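Local coordinates for protein membrane-anchored mycosin mycp1 (Mycobacterium thermoresistibile, PDB 4HVL) that acts as a membrane-anchored, subtilisin-like serine protease and is an essential component of the type VII (ESX-1) secretion system, at residues A[176-181]-A[313-318]; A[208-213]-A[324-329]. One frame throughout, in Å; residues are numbered along the deposited sequence.

Contact 1 (A[176-181]-A[313-318]); sequences VINISE and FAAAYV. With ZN (zinc ion), chain B.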
ATOM      1  N   VAL A 176      -5.934  -5.015   9.836  1.00 18.04           N
ATOM      2  CA  VAL A 176      -5.183  -4.047   9.030  1.00 17.54           C
ATOM      3  C   VAL A 176      -5.321  -4.466   7.575  1.00 16.95           C
ATOM      4  O   VAL A 176      -5.211  -5.662   7.254  1.00 15.91           O
ATOM      5  CB  VAL A 176      -3.701  -4.022   9.444  1.00 17.97           C
ATOM      6  CG1 VAL A 176      -2.936  -2.926   8.710  1.00 17.92           C
ATOM      7  CG2 VAL A 176      -3.581  -3.855  10.957  1.00 18.08           C
ATOM      8  N   ILE A 177      -5.617  -3.489   6.708  1.00 16.48           N
ATOM      9  CA  ILE A 177      -5.697  -3.703   5.271  1.00 16.21           C
ATOM     10  C   ILE A 177      -4.685  -2.799   4.561  1.00 16.13           C
ATOM     11  O   ILE A 177      -4.817  -1.554   4.553  1.00 16.74           O
ATOM     12  CB  ILE A 177      -7.112  -3.399   4.724  1.00 16.43           C
ATOM     13  CG1 ILE A 177      -8.149  -4.273   5.441  1.00 16.59           C
ATOM     14  CG2 ILE A 177      -7.167  -3.662   3.225  1.00 16.54           C
ATOM     15  CD1 ILE A 177      -9.582  -3.981   5.085  1.00 16.54           C
ATOM     16  N   ASN A 178      -3.688  -3.415   3.946  1.00 15.49           N
ATOM     17  CA  ASN A 178      -2.657  -2.698   3.199  1.00 15.43           C
ATOM     18  C   ASN A 178      -3.051  -2.642   1.738  1.00 15.20           C
ATOM     19  O   ASN A 178      -3.156  -3.689   1.081  1.00 15.25           O
ATOM     20  CB  ASN A 178      -1.320  -3.434   3.331  1.00 15.66           C
ATOM     21  CG  ASN A 178      -0.172  -2.714   2.650  1.00 15.54           C
ATOM     22  OD1 ASN A 178       0.484  -1.841   3.222  1.00 15.84           O
ATOM     23  ND2 ASN A 178       0.105  -3.111   1.446  1.00 15.95           N
ATOM     24  N   ILE A 179      -3.264  -1.430   1.228  1.00 14.77           N
ATOM     25  CA  ILE A 179      -3.652  -1.244  -0.163  1.00 14.55           C
ATOM     26  C   ILE A 179      -2.476  -0.649  -0.936  1.00 14.48           C
ATOM     27  O   ILE A 179      -2.109   0.506  -0.741  1.00 13.75           O
ATOM     28  CB  ILE A 179      -4.886  -0.312  -0.295  1.00 14.72           C
ATOM     29  CG1 ILE A 179      -6.031  -0.832   0.581  1.00 14.55           C
ATOM     30  CG2 ILE A 179      -5.307  -0.212  -1.763  1.00 15.03           C
ATOM     31  CD1 ILE A 179      -7.371  -0.117   0.429  1.00 14.55           C
ATOM     32  N   SER A 180      -1.879  -1.467  -1.789  1.00 14.56           N
ATOM     33  CA  SER A 180      -0.769  -1.049  -2.607  1.00 15.44           C
ATOM     34  C   SER A 180      -1.278  -0.308  -3.846  1.00 16.06           C
ATOM     35  O   SER A 180      -0.528   0.423  -4.465  1.00 16.56           O
ATOM     36  CB  SER A 180       0.104  -2.243  -3.032  1.00 15.69           C
ATOM     37  OG  SER A 180       0.565  -2.997  -1.918  1.00 15.77           O
ATOM     38  N   GLU A 181      -2.550  -0.500  -4.210  1.00 17.06           N
ATOM     39  CA  GLU A 181      -3.111   0.133  -5.424  1.00 18.17           C
ATOM     40  C   GLU A 181      -3.115   1.646  -5.246  1.00 18.21           C
ATOM     41  O   GLU A 181      -3.530   2.154  -4.199  1.00 17.78           O
ATOM     42  CB  GLU A 181      -4.547  -0.370  -5.674  1.00 19.10           C
ATOM     43  CG  GLU A 181      -5.321   0.307  -6.798  1.00 20.34           C
ATOM     44  CD  GLU A 181      -4.672   0.129  -8.156  1.00 22.11           C
ATOM     45  OE1 GLU A 181      -4.131  -0.946  -8.447  1.00 23.20           O
ATOM     46  OE2 GLU A 181      -4.700   1.094  -8.946  1.00 24.39           O
ATOM     47  N   PHE A 313       5.958  -0.138  -0.752  1.00 15.88           N
ATOM     48  CA  PHE A 313       6.831  -0.540   0.357  1.00 15.90           C
ATOM     49  C   PHE A 313       6.713   0.389   1.562  1.00 15.06           C
ATOM     50  O   PHE A 313       6.686  -0.082   2.695  1.00 14.92           O
ATOM     51  CB  PHE A 313       8.286  -0.733  -0.109  1.00 16.39           C
ATOM     52  CG  PHE A 313       8.444  -1.893  -1.047  1.00 17.14           C
ATOM     53  CD1 PHE A 313       8.448  -3.198  -0.553  1.00 17.47           C
ATOM     54  CD2 PHE A 313       8.523  -1.699  -2.425  1.00 17.25           C
ATOM     55  CE1 PHE A 313       8.545  -4.283  -1.400  1.00 17.85           C
ATOM     56  CE2 PHE A 313       8.614  -2.791  -3.283  1.00 18.01           C
ATOM     57  CZ  PHE A 313       8.619  -4.084  -2.769  1.00 17.87           C
ATOM     58  N   ALA A 314       6.627   1.694   1.327  1.00 15.07           N
ATOM     59  CA  ALA A 314       6.315   2.640   2.386  1.00 15.11           C
ATOM     60  C   ALA A 314       5.021   2.242   3.113  1.00 15.11           C
ATOM     61  O   ALA A 314       4.974   2.165   4.356  1.00 15.42           O
ATOM     62  CB  ALA A 314       6.201   4.046   1.827  1.00 15.86           C
ATOM     63  N   ALA A 315       3.981   1.955   2.338  1.00 14.82           N
ATOM     64  CA  ALA A 315       2.716   1.529   2.924  1.00 14.76           C
ATOM     65  C   ALA A 315       2.861   0.242   3.708  1.00 14.22           C
ATOM     66  O   ALA A 315       2.252   0.104   4.758  1.00 13.91           O
ATOM     67  CB  ALA A 315       1.633   1.391   1.865  1.00 15.07           C
ATOM     68  N   ALA A 316       3.680  -0.681   3.199  1.00 14.48           N
ATOM     69  CA  ALA A 316       3.930  -1.960   3.874  1.00 14.59           C
ATOM     70  C   ALA A 316       4.560  -1.752   5.242  1.00 14.58           C
ATOM     71  O   ALA A 316       4.135  -2.387   6.204  1.00 14.57           O
ATOM     72  CB  ALA A 316       4.778  -2.904   3.010  1.00 14.71           C
ATOM     73  N   TYR A 317       5.561  -0.872   5.358  1.00 14.58           N
ATOM     74  CA  TYR A 317       6.133  -0.598   6.704  1.00 15.03           C
ATOM     75  C   TYR A 317       5.075  -0.067   7.686  1.00 14.85           C
ATOM     76  O   TYR A 317       5.042  -0.493   8.835  1.00 14.97           O
ATOM     77  CB  TYR A 317       7.332   0.365   6.673  1.00 15.40           C
ATOM     78  CG  TYR A 317       8.554  -0.253   6.091  1.00 16.10           C
ATOM     79  CD1 TYR A 317       9.306  -1.148   6.809  1.00 16.70           C
ATOM     80  CD2 TYR A 317       8.957   0.050   4.802  1.00 16.92           C
ATOM     81  CE1 TYR A 317      10.413  -1.739   6.259  1.00 17.43           C
ATOM     82  CE2 TYR A 317      10.075  -0.519   4.251  1.00 17.32           C
ATOM     83  CZ  TYR A 317      10.792  -1.414   4.987  1.00 17.49           C
ATOM     84  OH  TYR A 317      11.886  -1.990   4.422  1.00 19.51           O
ATOM     85  N   VAL A 318       4.206   0.835   7.221  1.00 14.58           N
ATOM     86  CA  VAL A 318       3.166   1.434   8.066  1.00 14.51           C
ATOM     87  C   VAL A 318       2.097   0.399   8.465  1.00 14.80           C
ATOM     88  O   VAL A 318       1.665   0.389   9.620  1.00 15.60           O
ATOM     89  CB  VAL A 318       2.515   2.671   7.381  1.00 14.64           C
ATOM     90  CG1 VAL A 318       1.390   3.263   8.211  1.00 14.82           C
ATOM     91  CG2 VAL A 318       3.568   3.738   7.127  1.00 14.83           C
TER
HETATM   92 ZN    ZN B 501      -4.270  -2.881  -7.901  0.85 20.28          ZN

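Contact 2 (A[208-213]-A[324-329]); sequences NAVVIA and LIRQRY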
ATOM      1  N   ASN A 208     -14.055  -2.555  11.795  1.00 23.14           N
ATOM      2  CA  ASN A 208     -12.957  -2.313  12.752  1.00 25.18           C
ATOM      3  C   ASN A 208     -11.543  -2.517  12.172  1.00 23.99           C
ATOM      4  O   ASN A 208     -10.644  -3.021  12.869  1.00 25.03           O
ATOM      5  CB  ASN A 208     -13.154  -3.200  14.012  1.00 27.70           C
ATOM      6  CG  ASN A 208     -12.093  -2.961  15.084  1.00 31.25           C
ATOM      7  OD1 ASN A 208     -11.809  -1.816  15.433  1.00 32.89           O
ATOM      8  ND2 ASN A 208     -11.495  -4.057  15.616  1.00 33.13           N
ATOM      9  N   ALA A 209     -11.346  -2.142  10.910  1.00 21.26           N
ATOM     10  CA  ALA A 209     -10.057  -2.334  10.253  1.00 20.27           C
ATOM     11  C   ALA A 209      -9.353  -1.025   9.991  1.00 18.76           C
ATOM     12  O   ALA A 209      -9.965  -0.012   9.652  1.00 18.37           O
ATOM     13  CB  ALA A 209     -10.211  -3.103   8.950  1.00 20.50           C
ATOM     14  N   VAL A 210      -8.047  -1.062  10.161  1.00 17.99           N
ATOM     15  CA  VAL A 210      -7.193   0.069   9.846  1.00 17.65           C
ATOM     16  C   VAL A 210      -6.877  -0.084   8.381  1.00 16.64           C
ATOM     17  O   VAL A 210      -6.475  -1.172   7.984  1.00 16.56           O
ATOM     18  CB  VAL A 210      -5.877  -0.001  10.621  1.00 18.26           C
ATOM     19  CG1 VAL A 210      -4.830   0.927   9.992  1.00 18.41           C
ATOM     20  CG2 VAL A 210      -6.118   0.339  12.079  1.00 19.37           C
ATOM     21  N   VAL A 211      -7.067   0.969   7.586  1.00 15.74           N
ATOM     22  CA  VAL A 211      -6.731   0.909   6.163  1.00 15.33           C
ATOM     23  C   VAL A 211      -5.556   1.810   5.844  1.00 14.77           C
ATOM     24  O   VAL A 211      -5.603   2.979   6.117  1.00 15.16           O
ATOM     25  CB  VAL A 211      -7.926   1.292   5.254  1.00 15.18           C
ATOM     26  CG1 VAL A 211      -7.540   1.108   3.798  1.00 15.22           C
ATOM     27  CG2 VAL A 211      -9.131   0.413   5.570  1.00 15.44           C
ATOM     28  N   ILE A 212      -4.521   1.249   5.236  1.00 14.85           N
ATOM     29  CA  ILE A 212      -3.312   1.984   4.857  1.00 14.76           C
ATOM     30  C   ILE A 212      -3.213   1.971   3.325  1.00 14.79           C
ATOM     31  O   ILE A 212      -3.400   0.929   2.701  1.00 14.94           O
ATOM     32  CB  ILE A 212      -2.053   1.332   5.439  1.00 14.77           C
ATOM     33  CG1 ILE A 212      -2.145   1.135   6.959  1.00 15.15           C
ATOM     34  CG2 ILE A 212      -0.828   2.144   5.087  1.00 15.08           C
ATOM     35  CD1 ILE A 212      -2.365   2.385   7.805  1.00 15.05           C
ATOM     36  N   ALA A 213      -2.932   3.124   2.724  1.00 14.65           N
ATOM     37  CA  ALA A 213      -2.817   3.215   1.270  1.00 14.78           C
ATOM     38  C   ALA A 213      -1.470   3.799   0.827  1.00 14.83           C
ATOM     39  O   ALA A 213      -0.939   4.721   1.452  1.00 14.62           O
ATOM     40  CB  ALA A 213      -3.945   4.062   0.690  1.00 14.95           C
ATOM     41  N   LEU A 324       1.668  -3.991  14.831  1.00 17.66           N
ATOM     42  CA  LEU A 324       2.373  -3.973  16.104  1.00 18.14           C
ATOM     43  C   LEU A 324       1.552  -3.204  17.163  1.00 18.38           C
ATOM     44  O   LEU A 324       1.416  -3.654  18.306  1.00 18.48           O
ATOM     45  CB  LEU A 324       3.744  -3.301  15.930  1.00 18.38           C
ATOM     46  CG  LEU A 324       4.783  -3.974  15.032  1.00 18.32           C
ATOM     47  CD1 LEU A 324       6.127  -3.274  15.161  1.00 18.60           C
ATOM     48  CD2 LEU A 324       4.920  -5.435  15.406  1.00 19.20           C
ATOM     49  N   ILE A 325       1.024  -2.042  16.763  1.00 18.11           N
ATOM     50  CA  ILE A 325       0.226  -1.184  17.630  1.00 18.59           C
ATOM     51  C   ILE A 325      -1.031  -1.898  18.126  1.00 19.01           C
ATOM     52  O   ILE A 325      -1.311  -1.895  19.342  1.00 19.99           O
ATOM     53  CB  ILE A 325      -0.111   0.163  16.946  1.00 18.48           C
ATOM     54  CG1 ILE A 325       1.147   1.051  16.875  1.00 18.60           C
ATOM     55  CG2 ILE A 325      -1.187   0.908  17.714  1.00 19.23           C
ATOM     56  CD1 ILE A 325       1.091   2.184  15.861  1.00 18.24           C
ATOM     57  N   ARG A 326      -1.743  -2.557  17.217  1.00 18.65           N
ATOM     58  CA  ARG A 326      -3.007  -3.193  17.560  1.00 18.83           C
ATOM     59  C   ARG A 326      -2.775  -4.394  18.482  1.00 19.52           C
ATOM     60  O   ARG A 326      -3.606  -4.656  19.373  1.00 19.55           O
ATOM     61  CB  ARG A 326      -3.800  -3.584  16.314  1.00 18.65           C
ATOM     62  CG  ARG A 326      -4.153  -2.406  15.420  1.00 18.38           C
ATOM     63  CD  ARG A 326      -5.447  -2.658  14.645  1.00 18.57           C
ATOM     64  NE  ARG A 326      -6.613  -2.381  15.478  1.00 18.95           N
ATOM     65  CZ  ARG A 326      -7.868  -2.356  15.031  1.00 19.63           C
ATOM     66  NH1 ARG A 326      -8.134  -2.630  13.745  1.00 19.52           N
ATOM     67  NH2 ARG A 326      -8.871  -2.063  15.873  1.00 19.59           N
ATOM     68  N   GLN A 327      -1.648  -5.099  18.318  1.00 19.47           N
ATOM     69  CA  GLN A 327      -1.313  -6.150  19.281  1.00 20.70           C
ATOM     70  C   GLN A 327      -1.074  -5.558  20.676  1.00 21.31           C
ATOM     71  O   GLN A 327      -1.614  -6.047  21.663  1.00 22.10           O
ATOM     72  CB  GLN A 327      -0.081  -6.983  18.881  1.00 21.08           C
ATOM     73  CG  GLN A 327       0.242  -8.041  19.946  1.00 22.26           C
ATOM     74  CD  GLN A 327       1.610  -8.703  19.808  1.00 22.96           C
ATOM     75  OE1 GLN A 327       2.454  -8.287  19.022  1.00 22.33           O
ATOM     76  NE2 GLN A 327       1.834  -9.744  20.608  1.00 24.16           N
ATOM     77  N   ARG A 328      -0.245  -4.525  20.756  1.00 21.15           N
ATOM     78  CA  ARG A 328       0.173  -4.013  22.047  1.00 22.01           C
ATOM     79  C   ARG A 328      -0.961  -3.257  22.733  1.00 21.67           C
ATOM     80  O   ARG A 328      -1.051  -3.264  23.956  1.00 22.09           O
ATOM     81  CB  ARG A 328       1.375  -3.099  21.900  1.00 22.54           C
ATOM     82  CG  ARG A 328       2.005  -2.756  23.229  1.00 23.98           C
ATOM     83  CD  ARG A 328       3.298  -2.011  22.987  1.00 24.77           C
ATOM     84  NE  ARG A 328       3.860  -1.582  24.253  1.00 26.49           N
ATOM     85  CZ  ARG A 328       4.496  -2.376  25.094  1.00 27.59           C
ATOM     86  NH1 ARG A 328       4.688  -3.662  24.823  1.00 27.84           N
ATOM     87  NH2 ARG A 328       4.950  -1.869  26.211  1.00 29.11           N
ATOM     88  N   TYR A 329      -1.807  -2.616  21.934  1.00 20.70           N
ATOM     89  CA  TYR A 329      -2.927  -1.836  22.423  1.00 20.89           C
ATOM     90  C   TYR A 329      -4.216  -2.266  21.705  1.00 20.33           C
ATOM     91  O   TYR A 329      -4.712  -1.548  20.832  1.00 19.67           O
ATOM     92  CB  TYR A 329      -2.652  -0.355  22.186  1.00 21.36           C
ATOM     93  CG  TYR A 329      -1.337   0.129  22.791  1.00 22.62           C
ATOM     94  CD1 TYR A 329      -1.184   0.256  24.181  1.00 24.23           C
ATOM     95  CD2 TYR A 329      -0.245   0.452  21.983  1.00 22.66           C
ATOM     96  CE1 TYR A 329       0.017   0.689  24.734  1.00 25.18           C
ATOM     97  CE2 TYR A 329       0.962   0.888  22.535  1.00 23.76           C
ATOM     98  CZ  TYR A 329       1.078   1.010  23.901  1.00 24.75           C
ATOM     99  OH  TYR A 329       2.262   1.451  24.459  1.00 26.92           O
TER

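Contact 1 (A[176-181]-A[313-318])
With chi1 at -177°, N178 swings CG away from its own backbone N and extends its amide from strand 176-179 toward the helix, where A315 and A316 receive it. The nearest backbones, at N178 CA and A316 CA, are 6.7 Å apart, a spacing that one medium-sized side chain spans. The amide comes over one turn: N178 CG lies 4.3 Å from A315 O and 4.5 Å from A315 CB, so a polar and a non-polar part of the same residue both border it. A316 flanks the amide from the next position, its backbone N 4.4 Å from N178 CG. Alanine suits both helix positions because a bare methyl lets the strand come close; asparagine suits the strand because its short polar end meets helix backbone in a buried place. A315 O accepts a weak hydrogen bond from S319 OG, one turn on.

Beyond the strand the chain serves two sites. S180 OG hydrogen-bonds to D70 OD2, and D70 is the predicted aspartate of the charge relay system; this bond would steady its carboxylate. E181 bends at chi2 (62°) and gives a single oxygen, OE1, to a zinc ion at 2.0 Å, while OE2 stays 4.1 Å from the zinc. H133 ND1 and T134 OG1 bind the same metal.

The arrangement is that of the subtilisin fold: helix 311-328, whose first turn carries the predicted nucleophile S312, lies against the central parallel sheet. N178 and A316 also touch helix 102-110, which follows the predicted catalytic H101, and A314 and V318 pack on strand 277-282. Meanwhile I177 and I179 pack on helix 154-171, on the other face of the sheet.

Contact 2 (A[208-213]-A[324-329])
Two hydrogen bonds, both donated by R326 to N208, carry the polar part of this contact. The guanidinium presents its end, NH1 and NH2 together, to two different oxygens of one residue. R326 NH1 reaches the backbone N208 O at 2.7 Å, with a nearly straight N-H...O angle of 165°. R326 NH2 takes the side-chain oxygen N208 OD1 at 3.0 Å. Both acceptors lie close to the guanidinium plane, as its N-H directions demand, but the fit is less even from the asparagine's side: the amide is turned 74° from the guanidinium, and NH2 comes in above the plane of the side-chain carbonyl. Asparagine is apt here, since it is also at ease with the left-handed backbone it adopts just ahead of strand 210-214, and that turn leaves its two oxygens facing one donor group.

The non-polar part belongs to V210 and the shaft of R326. R326 CD lies 4.0 Å from V210 CG2, the two side chains passing one another in opposite directions. A bend at chi3 (81°) then carries the guanidinium past the valine to N208. V210, branched and compact, also packs on A322 of the same helix and on P334 and I338 of helix 334-343, so it lies mainly against hydrocarbon, with R326 NH1 at its border.

R326 NH1 has a second acceptor in Q175 O, just before strand 176-179, and NH2 has one in L332 O, in the loop after the helix. The positive charge is therefore probably balanced by carbonyl dipoles rather than by a carboxylate among these four acceptors, all uncharged oxygens, which join the helix, the loop after it and the starts of two strands.

Along the chain come strand 176-179, then helix 194-206, then strand 210-214, its parallel neighbour, and much later helix 311-328. Contact 1 closes a loop of 131 residues onto the early part of that helix; contact 2, starting later, closes one of 110 onto its end. The segments alternate, so the loops cross rather than nest. The strands themselves are joined by probable backbone hydrogen bonds, I177 N to V210 O and I179 N to I212 O, and I212 packs on A315 O. One helix thus runs from the active-site region toward the N-terminal ends of the two strands, tying these neighbours in the subtilisin core along its length.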